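Proline dehydrogenase (Deinococcus radiodurans, PDB 4H6Q) catalyses the FAD-dependent oxidation of L-proline to delta-1-pyrroline-5-carboxylate, passing the electrons to a quinone, in the first step of proline breakdown to glutamate. Local coordinates at residues A[95-100]-A[132-137]. Sequence-based numbering, arbitrary orientation.
Sequences PYVSIK and GFICLD. With TFB (tetrahydrofuran-2-carboxylic acid), chain D; FAD (flavin-adenine dinucleotide), chain C.
Lys100 is extended at chi2 and chi3, then bends at chi4 (58°), which turns NZ back to Asp137, whose own CG lies anti to its carbonyl carbon (chi1 -76°). They lie at one end of the contact between neighbouring parallel strands 96-99 and 133-136 of the eight-stranded TIM-type beta/alpha barrel, joined by a right-handed crossover through helix 115-129. Five backbone hydrogen bonds join the strands, from Phe133 N to Pro95 O up to Asp137 N to Ile99 O. On the outer face, branched aliphatic side chains fill the layer beneath the helices: Val97 and Ile99 pack on helix 71-90, Ile99 and Ile134 on helix 115-129; Ile99 CG1 meets Leu136 CD2 at 3.9 Å. Flat aromatics fill the barrel interior side by side, Phe133 laying CD2 over one face of the Tyr96 ring, 3.4 Å from CE1, planes 34° apart. Ser98, small and polar, bonds through OG to Asn60 and Arg189. In Asp137, probably an active-site residue, a salt bridge from OD1 to Arg189 and a hydrogen bond between OD2 and Tyr280 restrict the carboxylate's rotation beside the flavin. Long, cationic Lys100 bridges this carboxylate and the proline analogue: NZ meets Asp137 OD2 at 3.1 Å on its anti side, and donates to TFB OXT at 2.9 Å.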
ATOM      1  N   PRO A  95      -7.329   6.029  11.095  1.00 14.59           N
ATOM      2  CA  PRO A  95      -6.894   4.765  10.484  1.00 13.89           C
ATOM      3  C   PRO A  95      -6.694   4.895   8.976  1.00 14.31           C
ATOM      4  O   PRO A  95      -7.553   5.423   8.185  1.00 17.80           O
ATOM      5  CB  PRO A  95      -8.024   3.790  10.856  1.00 17.83           C
ATOM      6  CG  PRO A  95      -8.798   4.447  11.939  1.00 18.53           C
ATOM      7  CD  PRO A  95      -8.641   5.915  11.741  1.00 15.12           C
ATOM      8  N   TYR A  96      -5.486   4.597   8.563  1.00  9.69           N
ATOM      9  CA  TYR A  96      -5.165   4.453   7.139  1.00  8.34           C
ATOM     10  C   TYR A  96      -4.361   3.162   7.085  1.00  7.60           C
ATOM     11  O   TYR A  96      -3.268   3.113   7.646  1.00  9.09           O
ATOM     12  CB  TYR A  96      -4.353   5.651   6.654  1.00  8.11           C
ATOM     13  CG  TYR A  96      -4.133   5.713   5.166  1.00  8.12           C
ATOM     14  CD1 TYR A  96      -4.642   6.797   4.441  1.00  8.77           C
ATOM     15  CD2 TYR A  96      -3.425   4.704   4.471  1.00  8.80           C
ATOM     16  CE1 TYR A  96      -4.403   6.932   3.052  1.00  9.12           C
ATOM     17  CE2 TYR A  96      -3.241   4.794   3.065  1.00  8.90           C
ATOM     18  CZ  TYR A  96      -3.704   5.912   2.385  1.00  8.33           C
ATOM     19  OH  TYR A  96      -3.440   6.015   1.025  1.00  9.56           O
ATOM     20  N   VAL A  97      -4.935   2.125   6.476  1.00  8.24           N
ATOM     21  CA  VAL A  97      -4.379   0.773   6.543  1.00  8.07           C
ATOM     22  C   VAL A  97      -4.395   0.177   5.133  1.00  8.27           C
ATOM     23  O   VAL A  97      -5.405   0.307   4.404  1.00  9.59           O
ATOM     24  CB  VAL A  97      -5.203  -0.125   7.536  1.00  8.85           C
ATOM     25  CG1 VAL A  97      -4.755  -1.555   7.501  1.00 10.83           C
ATOM     26  CG2 VAL A  97      -5.157   0.443   8.950  1.00 10.45           C
ATOM     27  N   SER A  98      -3.314  -0.544   4.800  1.00  8.22           N
ATOM     28  CA  SER A  98      -3.226  -1.315   3.563  1.00  7.86           C
ATOM     29  C   SER A  98      -3.342  -2.766   3.865  1.00  8.73           C
ATOM     30  O   SER A  98      -2.664  -3.264   4.775  1.00 10.84           O
ATOM     31  CB  SER A  98      -1.907  -1.006   2.830  1.00  9.00           C
ATOM     32  OG  SER A  98      -1.866   0.363   2.368  1.00  9.07           O
ATOM     33  N   ILE A  99      -4.198  -3.437   3.101  1.00  8.33           N
ATOM     34  CA  ILE A  99      -4.369  -4.891   3.220  1.00  9.27           C
ATOM     35  C   ILE A  99      -4.089  -5.551   1.891  1.00 10.00           C
ATOM     36  O   ILE A  99      -4.352  -4.999   0.809  1.00 10.08           O
ATOM     37  CB  ILE A  99      -5.778  -5.291   3.736  1.00  9.28           C
ATOM     38  CG1 ILE A  99      -6.896  -4.905   2.755  1.00 10.10           C
ATOM     39  CG2 ILE A  99      -6.015  -4.660   5.138  1.00 11.30           C
ATOM     40  CD1 ILE A  99      -8.297  -5.385   3.192  1.00 12.26           C
ATOM     41  N   LYS A 100      -3.576  -6.789   1.973  1.00 11.49           N
ATOM     42  CA  LYS A 100      -3.480  -7.702   0.826  1.00 11.45           C
ATOM     43  C   LYS A 100      -4.676  -8.627   0.885  1.00 11.30           C
ATOM     44  O   LYS A 100      -4.898  -9.309   1.900  1.00 11.83           O
ATOM     45  CB  LYS A 100      -2.183  -8.540   0.941  1.00 12.46           C
ATOM     46  CG  LYS A 100      -0.970  -7.704   0.510  1.00 12.86           C
ATOM     47  CD  LYS A 100       0.323  -8.444   0.780  1.00 14.45           C
ATOM     48  CE  LYS A 100       1.520  -7.674   0.218  1.00 13.67           C
ATOM     49  NZ  LYS A 100       1.692  -6.295   0.749  1.00 16.02           N
ATOM     50  N   GLY A 132     -11.659   6.779   8.561  1.00 17.48           N
ATOM     51  CA  GLY A 132     -10.443   6.244   7.954  1.00 16.48           C
ATOM     52  C   GLY A 132     -10.532   5.747   6.530  1.00 15.13           C
ATOM     53  O   GLY A 132     -11.521   6.002   5.779  1.00 19.06           O
ATOM     54  N   PHE A 133      -9.473   5.016   6.126  1.00 11.57           N
ATOM     55  CA  PHE A 133      -9.256   4.658   4.740  1.00 10.09           C
ATOM     56  C   PHE A 133      -8.547   3.311   4.648  1.00  8.92           C
ATOM     57  O   PHE A 133      -7.578   3.081   5.430  1.00  9.88           O
ATOM     58  CB  PHE A 133      -8.400   5.746   4.057  1.00 10.51           C
ATOM     59  CG  PHE A 133      -8.146   5.515   2.594  1.00  9.39           C
ATOM     60  CD1 PHE A 133      -9.049   5.966   1.636  1.00 12.12           C
ATOM     61  CD2 PHE A 133      -6.988   4.863   2.181  1.00 10.52           C
ATOM     62  CE1 PHE A 133      -8.769   5.783   0.261  1.00 12.54           C
ATOM     63  CE2 PHE A 133      -6.714   4.676   0.843  1.00 12.48           C
ATOM     64  CZ  PHE A 133      -7.608   5.127  -0.115  1.00 13.55           C
ATOM     65  N   ILE A 134      -8.946   2.482   3.674  1.00  8.37           N
ATOM     66  CA  ILE A 134      -8.253   1.209   3.430  1.00  7.91           C
ATOM     67  C   ILE A 134      -7.769   1.195   2.003  1.00  8.18           C
ATOM     68  O   ILE A 134      -8.556   1.470   1.081  1.00  9.13           O
ATOM     69  CB  ILE A 134      -9.240   0.026   3.607  1.00  8.42           C
ATOM     70  CG1 ILE A 134      -9.822  -0.045   5.037  1.00  8.95           C
ATOM     71  CG2 ILE A 134      -8.581  -1.307   3.222  1.00 10.37           C
ATOM     72  CD1 ILE A 134      -8.728  -0.140   6.169  1.00  9.25           C
ATOM     73  N   CYS A 135      -6.494   0.832   1.813  1.00  8.14           N
ATOM     74  CA  CYS A 135      -5.987   0.544   0.484  1.00  8.75           C
ATOM     75  C   CYS A 135      -5.921  -0.970   0.247  1.00  7.90           C
ATOM     76  O   CYS A 135      -5.379  -1.698   1.098  1.00  9.86           O
ATOM     77  CB  CYS A 135      -4.589   1.158   0.267  1.00  9.02           C
ATOM     78  SG  CYS A 135      -3.934   0.789  -1.405  1.00 10.05           S
ATOM     79  N   LEU A 136      -6.462  -1.433  -0.881  1.00  8.06           N
ATOM     80  CA  LEU A 136      -6.285  -2.817  -1.352  1.00  8.91           C
ATOM     81  C   LEU A 136      -4.983  -2.862  -2.149  1.00  9.23           C
ATOM     82  O   LEU A 136      -4.918  -2.385  -3.303  1.00 10.16           O
ATOM     83  CB  LEU A 136      -7.460  -3.244  -2.240  1.00  9.48           C
ATOM     84  CG  LEU A 136      -8.844  -2.935  -1.620  1.00  9.85           C
ATOM     85  CD1 LEU A 136      -9.939  -3.275  -2.613  1.00 12.14           C
ATOM     86  CD2 LEU A 136      -9.070  -3.668  -0.285  1.00 11.19           C
ATOM     87  N   ASP A 137      -3.910  -3.413  -1.531  1.00  9.81           N
ATOM     88  CA  ASP A 137      -2.619  -3.555  -2.227  1.00  9.86           C
ATOM     89  C   ASP A 137      -2.815  -4.446  -3.477  1.00 11.04           C
ATOM     90  O   ASP A 137      -3.708  -5.306  -3.535  1.00 11.91           O
ATOM     91  CB  ASP A 137      -1.611  -4.236  -1.309  1.00  9.22           C
ATOM     92  CG  ASP A 137      -1.040  -3.335  -0.237  1.00  9.40           C
ATOM     93  OD1 ASP A 137      -1.247  -2.100  -0.239  1.00 11.68           O
ATOM     94  OD2 ASP A 137      -0.317  -3.941   0.641  1.00 11.46           O
TER
HETATM   95  OA  TFB D2002       3.267  -4.114  -1.431  1.00 14.14           O
HETATM   96  CA  TFB D2002       4.686  -4.185  -1.491  1.00 13.25           C
HETATM   97  C   TFB D2002       5.189  -5.438  -0.805  1.00 14.02           C
HETATM   98  OB  TFB D2002       6.382  -5.794  -0.993  1.00 14.79           O
HETATM   99  CB  TFB D2002       5.203  -2.998  -0.793  1.00 13.64           C
HETATM  100  CG  TFB D2002       4.111  -2.617   0.096  1.00 13.68           C
HETATM  101  CD  TFB D2002       2.852  -3.161  -0.457  1.00 13.90           C
HETATM  102  OXT TFB D2002       4.436  -6.148  -0.043  1.00 14.34           O
HETATM  103  PA  FAD C2001      13.441   1.444  -8.005  0.55 14.40           P
HETATM  104  O1A FAD C2001      13.666   1.876  -9.458  0.55 15.96           O
HETATM  105  O2A FAD C2001      13.386   0.001  -7.714  0.55 18.64           O
HETATM  106  O5B FAD C2001      14.422   2.014  -7.021  0.55 12.22           O
HETATM  107  C5B FAD C2001      14.671   3.411  -6.996  0.55 12.38           C
HETATM  108  C4B FAD C2001      15.688   3.814  -5.949  0.55 11.53           C
HETATM  109  O4B FAD C2001      15.045   3.768  -4.695  0.55 10.79           O
HETATM  110  C3B FAD C2001      16.832   2.876  -5.807  0.55 13.61           C
HETATM  111  O3B FAD C2001      17.875   3.067  -6.749  0.55 16.46           O
HETATM  112  C2B FAD C2001      17.232   3.133  -4.405  0.55 11.61           C
HETATM  113  O2B FAD C2001      17.885   4.375  -4.257  0.55 15.55           O
HETATM  114  C1B FAD C2001      15.897   3.213  -3.736  0.55 10.69           C
HETATM  115  N9A FAD C2001      15.368   1.917  -3.310  0.55  9.62           N
HETATM  116  C8A FAD C2001      14.182   1.321  -3.736  0.55 10.01           C
HETATM  117  N7A FAD C2001      13.985   0.141  -3.147  0.55  9.02           N
HETATM  118  C5A FAD C2001      15.049  -0.049  -2.270  0.55  7.85           C
HETATM  119  C6A FAD C2001      15.405  -1.064  -1.401  0.55  9.64           C
HETATM  120  N6A FAD C2001      14.588  -2.222  -1.230  0.55 10.71           N
HETATM  121  N1A FAD C2001      16.542  -0.929  -0.701  0.55 10.89           N
HETATM  122  C2A FAD C2001      17.335   0.155  -0.820  0.55 12.06           C
HETATM  123  N3A FAD C2001      17.046   1.167  -1.653  0.55 10.34           N
HETATM  124  C4A FAD C2001      15.921   1.075  -2.355  0.55  9.21           C
HETATM  125  N1  FAD C2001       4.190  -2.857  -5.576  0.55  8.53           N
HETATM  126  C2  FAD C2001       3.184  -3.752  -5.769  0.55  8.69           C
HETATM  127  O2  FAD C2001       3.346  -4.628  -6.732  0.55  7.61           O
HETATM  128  N3  FAD C2001       2.036  -3.751  -5.026  0.55  9.52           N
HETATM  129  C4  FAD C2001       1.837  -2.824  -4.009  0.55  9.88           C
HETATM  130  O4  FAD C2001       0.707  -2.850  -3.274  0.55 10.22           O
HETATM  131  C4X FAD C2001       2.893  -1.842  -3.755  0.55  9.57           C
HETATM  132  N5  FAD C2001       2.754  -0.901  -2.767  0.55  8.53           N
HETATM  133  C5X FAD C2001       3.771   0.014  -2.613  0.55  6.88           C
HETATM  134  C6  FAD C2001       3.655   0.997  -1.617  0.55  6.56           C
HETATM  135  C7  FAD C2001       4.676   1.969  -1.459  0.55  7.52           C
HETATM  136  C7M FAD C2001       4.552   3.040  -0.378  0.55  9.74           C
HETATM  137  C8  FAD C2001       5.802   1.926  -2.316  0.55  6.68           C
HETATM  138  C8M FAD C2001       6.905   2.942  -2.188  0.55  6.42           C
HETATM  139  C9  FAD C2001       5.924   0.917  -3.284  0.55  7.04           C
HETATM  140  C9A FAD C2001       4.917  -0.013  -3.446  0.55  8.79           C
HETATM  141  N10 FAD C2001       5.053  -0.991  -4.452  0.55 11.44           N
HETATM  142  C10 FAD C2001       4.048  -1.914  -4.602  0.55  9.36           C
HETATM  143  C1' FAD C2001       6.193  -1.027  -5.354  0.55 13.33           C
HETATM  144  C2' FAD C2001       7.288  -1.997  -5.038  0.55 16.62           C
HETATM  145  O2' FAD C2001       7.316  -2.113  -3.620  0.55 17.79           O
HETATM  146  C3' FAD C2001       8.398  -1.325  -5.882  0.55 19.73           C
HETATM  147  O3' FAD C2001       8.609  -1.879  -7.146  0.55 17.45           O
HETATM  148  C4' FAD C2001       9.694  -1.056  -5.223  0.55 21.36           C
HETATM  149  O4' FAD C2001       9.386  -0.245  -4.146  0.55 21.81           O
HETATM  150  C5' FAD C2001      10.603  -0.346  -6.216  0.55 18.59           C
HETATM  151  O5' FAD C2001      11.079   0.824  -5.628  0.55 13.44           O
HETATM  152  P   FAD C2001      11.062   2.230  -6.374  0.55 10.42           P
HETATM  153  O1P FAD C2001       9.751   2.697  -7.077  0.55  9.51           O
HETATM  154  O2P FAD C2001      11.779   3.152  -5.352  0.55 13.71           O
HETATM  155  O3P FAD C2001      12.178   2.154  -7.539  0.55 13.05           O